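PDB 6FZZ: virulent strain associated lipoprotein, which is of unknown function but belongs to the pFam54 outer surface lipoproteins, whose Borrelia burgdorferi member BBE31 binds glutathione and is important for colonising the mammalian host. Local coordinates for residues G49-A52 with F53-L56; E91-R94 with F95-I99; K203-S206 with D207-I211. One frame throughout, in Å; residues are numbered along the deposited sequence.

All three contacts are local, and all lie in the all-helical C-terminal part of the lipoprotein. Interactions 1 and 2 are neighbours, with centres about 10 Å apart: the 3-10 turn of 49-56 rests on helix 89-102, where Ser96 OG meets Ala52 N at 3.1 Å. Interaction 3 lies across the centre of the chain, about 32 Å from interaction 1 between centres, near the end of helix 180-209. Each mixes buried and exposed residues. Interaction 1 is led by an aliphatic-aromatic contact, whereas interactions 2 and 3 place charged pairs toward the surface and apolar side chains against neighbouring helices. Helices 105-126 and 138-170 border both.

Interaction 1: G49-A52 with F53-L56; sequences GILA and FKSL
Ile50 lies over the Phe53 ring in a CH-pi contact, the main apolar contact between the two halves of this turn. The methyl CG2 sits above the middle of one face, 3.6 Å from the ring centroid and only 8° off the ring normal. CG2 is anti to the backbone N of Ile50, with CG1 beside that N (chi1 -62°), which turns the methyl onto the ring, while CD1 of the other branch comes near the ring atoms CE2 and CZ. More loosely, the extended chain of Lys54 brings NZ to 4.1 Å from Leu51 CD2.

The hydrogen bonds follow the i to i-3 pattern of a 3-10 turn. Phe53 N donates to Ile50 O at 3.3 Å, Lys54 N to Leu51 O at 2.9 Å, and Ser55 N to Ala52 O at 2.9 Å. Ser55 OG adds a weak bond to Ala52 O. Where the chain enters the 3-10 segment, Ile50 is the centre of an inverse gamma turn, closed weakly from Leu51 N to Gly49 O.

The turn lies in the connection between helices 15-41 and 71-83 and joins three helices. Phe53 packs on Arg77, Thr80 and Tyr81 of helix 71-83, Ala52 and Leu56 touch Phe109 of helix 105-126, and Ala52 N is hydrogen-bonded to Ser96 OG of helix 89-102.

Interaction 2: E91-R94 with F95-I99; sequences ELKR and FSEII
Arg94 runs along its helix past Ile98 and ends against Glu97. Its CB lies against Phe95 N, at 3.2 Å. CG, anti to the backbone N, comes to 4.0 Å from Ile98 CD1. Next, CD packs on the isoleucine, 3.8 Å from Ile98 CD1, the two side chains crossing at nearly a right angle. Bends at chi2 (47°) and chi3 (57°) fold the chain back and bring one face of the guanidinium against the end of the Glu97 carboxylate, while Ile98 CG1 lies at the guanidinium edge, near its plane.

Glu97 OE1 lies over that face, 3.2 Å from Arg94 NE and 3.0 Å from Arg94 NH2. Because it is well out of the guanidinium plane, no N-H points at it, and the salt bridge rests on charge alone. The two planes are nearly perpendicular. Glu97 OE2 lies against the aliphatic part of Lys93, 3.3 Å from its CD, while Lys93 NZ stays 5.3 Å from that oxygen.

Leu166 and Tyr169 of helix 138-170 also touch Arg94, and Phe95 meets the Phe162 ring of that helix. The backbone N atoms of Phe95, Ser96, Glu97 and Ile98 donate to the carbonyls of Glu91, Leu92, Lys93 and Arg94. The arrangement is that of an amphipathic alpha-helix in a helical bundle, with an i to i+3 ion pair along its more polar side.

Interaction 3: K203-S206 with D207-I211; sequences KLKS and DILSI
The carboxylate of Asp207 has the carbonyl oxygen of Lys203 over one of its faces, with Lys203 O 3.2 Å from Asp207 CG. The ammonium of the same lysine comes in at the edge of the carboxylate, close to its plane. Lys203 NZ donates to Asp207 OD2 at 2.8 Å, on the syn lone pair of OD2, the side of OD1, and the result is a hydrogen-bonded salt bridge. Lys203 reaches it by bending twice, at chi2 (-103°) and chi4 (-56°), which wraps CD and CE alongside OD2 before NZ turns in. Asp207 is thereby held at both ends to one residue, since its backbone N also bonds to Lys203 O, at 2.7 Å.

The flat peptide group of Ser206 is also approached from two sides. Its oxygen accepts from Ser210 N and Ser210 OG, which come from opposite faces of the carbonyl plane, each at 3.0 Å from Ser206 O. With OG beside the backbone N and anti to the carbonyl carbon (chi1 -69°), the Ser210 hydroxyl turns back to Ser206 O. These contacts lie at and just beyond the C-terminal part of helix 180-209, most of which is predicted to be coiled coil, and which here packs against helices 105-126 and 138-170 of the all-helical domain.

Leu209 CD1 lies 4.0 Å from Lys205 CG. Toward the neighbouring helices, Leu204 and Ile208 touch Leu147 of helix 138-170, and Leu209 reaches Tyr121 and His125 of helix 105-126. Lys205 NZ is bonded to Asn118 OD1, pairs with Glu202 and binds a tetraethylene glycol molecule probably left from crystallisation, while Ser206 OG is bonded to Glu202 O.

Interaction 1: G49-A52 with F53-L56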
loop_
_atom_site.group_PDB
_atom_site.type_symbol
_atom_site.label_atom_id
_atom_site.label_comp_id
_atom_site.label_asym_id
_atom_site.label_seq_id
_atom_site.Cartn_x
_atom_site.Cartn_y
_atom_site.Cartn_z
ATOM N N GLY A 49 -17.109 -4.503 1.761
ATOM C CA GLY A 49 -17.513 -5.204 0.584
ATOM C C GLY A 49 -16.320 -5.730 -0.246
ATOM O O GLY A 49 -16.456 -5.972 -1.462
ATOM N N ILE A 50 -15.159 -5.873 0.393
ATOM C CA ILE A 50 -13.951 -6.368 -0.286
ATOM C C ILE A 50 -13.974 -7.863 -0.293
ATOM O O ILE A 50 -13.365 -8.550 0.561
ATOM C CB ILE A 50 -12.648 -5.817 0.343
ATOM C CG1 ILE A 50 -12.648 -4.292 0.195
ATOM C CG2 ILE A 50 -11.437 -6.360 -0.399
ATOM C CD1 ILE A 50 -11.604 -3.559 1.058
ATOM N N LEU A 51 -14.728 -8.391 -1.234
ATOM C CA LEU A 51 -14.941 -9.836 -1.287
ATOM C C LEU A 51 -13.645 -10.539 -1.705
ATOM O O LEU A 51 -13.488 -11.752 -1.454
ATOM C CB LEU A 51 -16.055 -10.203 -2.260
ATOM C CG LEU A 51 -17.554 -10.025 -1.886
ATOM C CD1 LEU A 51 -18.416 -10.603 -3.028
ATOM C CD2 LEU A 51 -17.969 -10.707 -0.593
ATOM N N ALA A 52 -12.728 -9.773 -2.320
ATOM C CA ALA A 52 -11.413 -10.265 -2.716
ATOM C C ALA A 52 -10.645 -10.945 -1.600
ATOM O O ALA A 52 -9.860 -11.933 -1.847
ATOM C CB ALA A 52 -10.628 -9.124 -3.326
ATOM N N PHE A 53 -10.857 -10.462 -0.363
ATOM C CA PHE A 53 -10.212 -11.075 0.801
ATOM C C PHE A 53 -10.487 -12.577 0.907
ATOM O O PHE A 53 -9.613 -13.359 1.315
ATOM C CB PHE A 53 -10.624 -10.367 2.094
ATOM C CG PHE A 53 -10.113 -8.956 2.218
ATOM C CD1 PHE A 53 -8.848 -8.589 1.730
ATOM C CD2 PHE A 53 -10.865 -8.021 2.901
ATOM C CE1 PHE A 53 -8.374 -7.293 1.873
ATOM C CE2 PHE A 53 -10.398 -6.723 3.083
ATOM C CZ PHE A 53 -9.157 -6.354 2.570
ATOM N N LYS A 54 -11.696 -12.971 0.541
ATOM C CA LYS A 54 -12.107 -14.388 0.674
ATOM C C LYS A 54 -11.422 -15.258 -0.363
ATOM O O LYS A 54 -11.382 -16.447 -0.188
ATOM C CB LYS A 54 -13.621 -14.556 0.539
ATOM C CG LYS A 54 -14.369 -13.982 1.695
ATOM C CD LYS A 54 -15.858 -14.015 1.449
ATOM C CE LYS A 54 -16.604 -13.249 2.534
ATOM N NZ LYS A 54 -18.077 -13.452 2.386
ATOM N N SER A 55 -10.824 -14.683 -1.392
ATOM C CA SER A 55 -10.166 -15.491 -2.377
ATOM C C SER A 55 -8.630 -15.455 -2.275
ATOM O O SER A 55 -7.912 -15.912 -3.156
ATOM C CB SER A 55 -10.709 -15.115 -3.771
ATOM O OG SER A 55 -9.755 -14.324 -4.370
ATOM N N LEU A 56 -8.133 -14.915 -1.169
ATOM C CA LEU A 56 -6.711 -14.888 -0.861
ATOM C C LEU A 56 -6.510 -15.877 0.299
ATOM O O LEU A 56 -6.915 -15.633 1.440
ATOM C CB LEU A 56 -6.321 -13.478 -0.439
ATOM C CG LEU A 56 -6.265 -12.392 -1.568
ATOM C CD1 LEU A 56 -6.216 -11.007 -0.926
ATOM C CD2 LEU A 56 -5.049 -12.617 -2.455
#

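Interaction 2: E91-R94 with F95-I99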
loop_
_atom_site.group_PDB
_atom_site.type_symbol
_atom_site.label_atom_id
_atom_site.label_comp_id
_atom_site.label_asym_id
_atom_site.label_seq_id
_atom_site.Cartn_x
_atom_site.Cartn_y
_atom_site.Cartn_z
ATOM N N GLU A 91 -16.150 2.770 -3.488
ATOM C CA GLU A 91 -15.003 2.578 -4.353
ATOM C C GLU A 91 -14.244 1.328 -3.985
ATOM O O GLU A 91 -13.802 0.599 -4.879
ATOM C CB GLU A 91 -14.079 3.770 -4.273
ATOM C CG GLU A 91 -14.631 5.015 -4.946
ATOM C CD GLU A 91 -13.755 6.189 -4.631
ATOM O OE1 GLU A 91 -13.588 6.456 -3.406
ATOM O OE2 GLU A 91 -13.172 6.763 -5.577
ATOM N N LEU A 92 -14.099 1.062 -2.680
ATOM C CA LEU A 92 -13.499 -0.191 -2.206
ATOM C C LEU A 92 -14.202 -1.422 -2.774
ATOM O O LEU A 92 -13.556 -2.368 -3.248
ATOM C CB LEU A 92 -13.494 -0.261 -0.658
ATOM C CG LEU A 92 -12.564 0.710 0.065
ATOM C CD1 LEU A 92 -12.732 0.662 1.577
ATOM C CD2 LEU A 92 -11.125 0.449 -0.285
ATOM N N LYS A 93 -15.538 -1.438 -2.709
ATOM C CA LYS A 93 -16.288 -2.616 -3.146
ATOM C C LYS A 93 -16.147 -2.718 -4.672
ATOM O O LYS A 93 -15.988 -3.775 -5.220
ATOM C CB LYS A 93 -17.792 -2.490 -2.738
ATOM C CG LYS A 93 -18.671 -3.544 -3.439
ATOM C CD LYS A 93 -20.153 -3.172 -3.527
ATOM C CE LYS A 93 -20.703 -2.613 -2.227
ATOM N NZ LYS A 93 -22.196 -2.648 -2.212
ATOM N N ARG A 94 -16.223 -1.602 -5.362
ATOM C CA ARG A 94 -16.108 -1.614 -6.808
ATOM C C ARG A 94 -14.709 -2.038 -7.251
ATOM O O ARG A 94 -14.583 -2.788 -8.184
ATOM C CB ARG A 94 -16.449 -0.234 -7.361
ATOM C CG ARG A 94 -16.216 -0.015 -8.836
ATOM C CD ARG A 94 -16.721 -1.088 -9.787
ATOM N NE ARG A 94 -18.151 -1.366 -9.675
ATOM C CZ ARG A 94 -18.805 -2.221 -10.463
ATOM N NH1 ARG A 94 -18.162 -2.883 -11.421
ATOM N NH2 ARG A 94 -20.107 -2.416 -10.295
ATOM N N PHE A 95 -13.667 -1.539 -6.586
ATOM C CA PHE A 95 -12.333 -2.002 -6.883
ATOM C C PHE A 95 -12.239 -3.523 -6.796
ATOM O O PHE A 95 -11.686 -4.199 -7.668
ATOM C CB PHE A 95 -11.313 -1.368 -5.926
ATOM C CG PHE A 95 -9.875 -1.717 -6.249
ATOM C CD1 PHE A 95 -9.225 -1.136 -7.338
ATOM C CD2 PHE A 95 -9.177 -2.631 -5.462
ATOM C CE1 PHE A 95 -7.898 -1.497 -7.616
ATOM C CE2 PHE A 95 -7.862 -2.959 -5.739
ATOM C CZ PHE A 95 -7.228 -2.373 -6.780
ATOM N N SER A 96 -12.755 -4.063 -5.702
ATOM C CA SER A 96 -12.704 -5.509 -5.499
ATOM C C SER A 96 -13.424 -6.255 -6.631
ATOM O O SER A 96 -12.922 -7.261 -7.164
ATOM C CB SER A 96 -13.280 -5.827 -4.108
ATOM O OG SER A 96 -13.478 -7.183 -3.894
ATOM N N GLU A 97 -14.649 -5.803 -6.933
ATOM C CA GLU A 97 -15.429 -6.317 -8.050
ATOM C C GLU A 97 -14.642 -6.343 -9.358
ATOM O O GLU A 97 -14.614 -7.410 -10.043
ATOM C CB GLU A 97 -16.741 -5.502 -8.218
ATOM C CG GLU A 97 -17.642 -5.690 -7.006
ATOM C CD GLU A 97 -18.904 -4.807 -7.061
ATOM O OE1 GLU A 97 -18.949 -3.863 -7.888
ATOM O OE2 GLU A 97 -19.835 -5.043 -6.252
ATOM N N ILE A 98 -13.945 -5.241 -9.678
ATOM C CA ILE A 98 -13.210 -5.137 -10.940
ATOM C C ILE A 98 -12.047 -6.132 -10.989
ATOM O O ILE A 98 -11.858 -6.802 -11.975
ATOM C CB ILE A 98 -12.628 -3.732 -11.184
ATOM C CG1 ILE A 98 -13.731 -2.727 -11.461
ATOM C CG2 ILE A 98 -11.689 -3.705 -12.368
ATOM C CD1 ILE A 98 -13.239 -1.332 -11.187
ATOM N N ILE A 99 -11.271 -6.229 -9.900
ATOM C CA ILE A 99 -10.189 -7.189 -9.838
ATOM C C ILE A 99 -10.635 -8.686 -9.887
ATOM O O ILE A 99 -10.021 -9.502 -10.560
ATOM C CB ILE A 99 -9.286 -6.902 -8.609
ATOM C CG1 ILE A 99 -8.871 -5.424 -8.606
ATOM C CG2 ILE A 99 -8.086 -7.840 -8.590
ATOM C CD1 ILE A 99 -8.061 -4.962 -9.844
#

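Interaction 3: K203-S206 with D207-I211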
loop_
_atom_site.group_PDB
_atom_site.type_symbol
_atom_site.label_atom_id
_atom_site.label_comp_id
_atom_site.label_asym_id
_atom_site.label_seq_id
_atom_site.Cartn_x
_atom_site.Cartn_y
_atom_site.Cartn_z
ATOM N N LYS A 203 13.966 -2.008 -2.168
ATOM C CA LYS A 203 15.296 -1.386 -2.165
ATOM C C LYS A 203 15.343 -0.069 -1.334
ATOM O O LYS A 203 16.311 0.178 -0.603
ATOM C CB LYS A 203 15.680 -1.118 -3.620
ATOM C CG LYS A 203 17.067 -0.535 -3.882
ATOM C CD LYS A 203 17.039 0.925 -4.184
ATOM C CE LYS A 203 18.359 1.434 -4.790
ATOM N NZ LYS A 203 19.521 1.122 -3.915
ATOM N N LEU A 204 14.359 0.793 -1.496
ATOM C CA LEU A 204 14.272 2.040 -0.697
ATOM C C LEU A 204 14.185 1.730 0.763
ATOM O O LEU A 204 14.875 2.347 1.589
ATOM C CB LEU A 204 13.035 2.874 -1.112
ATOM C CG LEU A 204 13.084 3.387 -2.549
ATOM C CD1 LEU A 204 11.772 3.986 -2.940
ATOM C CD2 LEU A 204 14.238 4.367 -2.776
ATOM N N LYS A 205 13.288 0.801 1.107
ATOM C CA LYS A 205 13.269 0.287 2.484
ATOM C C LYS A 205 14.652 -0.209 2.951
ATOM O O LYS A 205 15.170 0.199 4.043
ATOM C CB LYS A 205 12.224 -0.825 2.639
ATOM C CG LYS A 205 12.248 -1.586 3.981
ATOM C CD LYS A 205 11.426 -2.878 4.067
ATOM C CE LYS A 205 12.032 -4.021 3.249
ATOM N NZ LYS A 205 11.197 -5.205 3.159
ATOM N N SER A 206 15.258 -1.129 2.183
ATOM C CA SER A 206 16.567 -1.699 2.588
ATOM C C SER A 206 17.610 -0.537 2.690
ATOM O O SER A 206 18.405 -0.462 3.615
ATOM C CB SER A 206 17.051 -2.766 1.567
ATOM O OG SER A 206 16.040 -3.776 1.549
ATOM N N ASP A 207 17.552 0.421 1.814
ATOM C CA ASP A 207 18.512 1.499 1.944
ATOM C C ASP A 207 18.274 2.314 3.243
ATOM O O ASP A 207 19.229 2.703 3.907
ATOM C CB ASP A 207 18.461 2.430 0.785
ATOM C CG ASP A 207 19.067 1.841 -0.498
ATOM O OD1 ASP A 207 19.811 0.837 -0.480
ATOM O OD2 ASP A 207 18.790 2.439 -1.538
ATOM N N ILE A 208 17.009 2.574 3.588
ATOM C CA ILE A 208 16.693 3.272 4.851
ATOM C C ILE A 208 17.099 2.476 6.052
ATOM O O ILE A 208 17.766 3.038 6.975
ATOM C CB ILE A 208 15.228 3.682 4.941
ATOM C CG1 ILE A 208 15.002 4.781 3.895
ATOM C CG2 ILE A 208 14.919 4.126 6.374
ATOM C CD1 ILE A 208 13.540 5.141 3.675
ATOM N N LEU A 209 16.815 1.149 6.029
ATOM C CA LEU A 209 17.279 0.286 7.123
ATOM C C LEU A 209 18.836 0.206 7.246
ATOM O O LEU A 209 19.333 -0.074 8.276
ATOM C CB LEU A 209 16.735 -1.144 6.998
ATOM C CG LEU A 209 15.232 -1.253 7.050
ATOM C CD1 LEU A 209 14.817 -2.700 6.865
ATOM C CD2 LEU A 209 14.716 -0.661 8.347
ATOM N N SER A 210 19.569 0.476 6.183
ATOM C CA SER A 210 21.024 0.472 6.225
ATOM C C SER A 210 21.656 1.664 6.950
ATOM O O SER A 210 22.853 1.682 7.120
ATOM C CB SER A 210 21.586 0.594 4.784
ATOM O OG SER A 210 21.315 -0.565 4.112
ATOM N N ILE A 211 20.899 2.716 7.219
ATOM C CA ILE A 211 21.480 3.886 7.844
ATOM C C ILE A 211 21.489 3.580 9.343
ATOM O O ILE A 211 20.432 3.442 9.905
ATOM C CB ILE A 211 20.675 5.134 7.487
ATOM C CG1 ILE A 211 20.806 5.403 5.987
ATOM C CG2 ILE A 211 21.149 6.304 8.329
ATOM C CD1 ILE A 211 19.818 6.432 5.412
#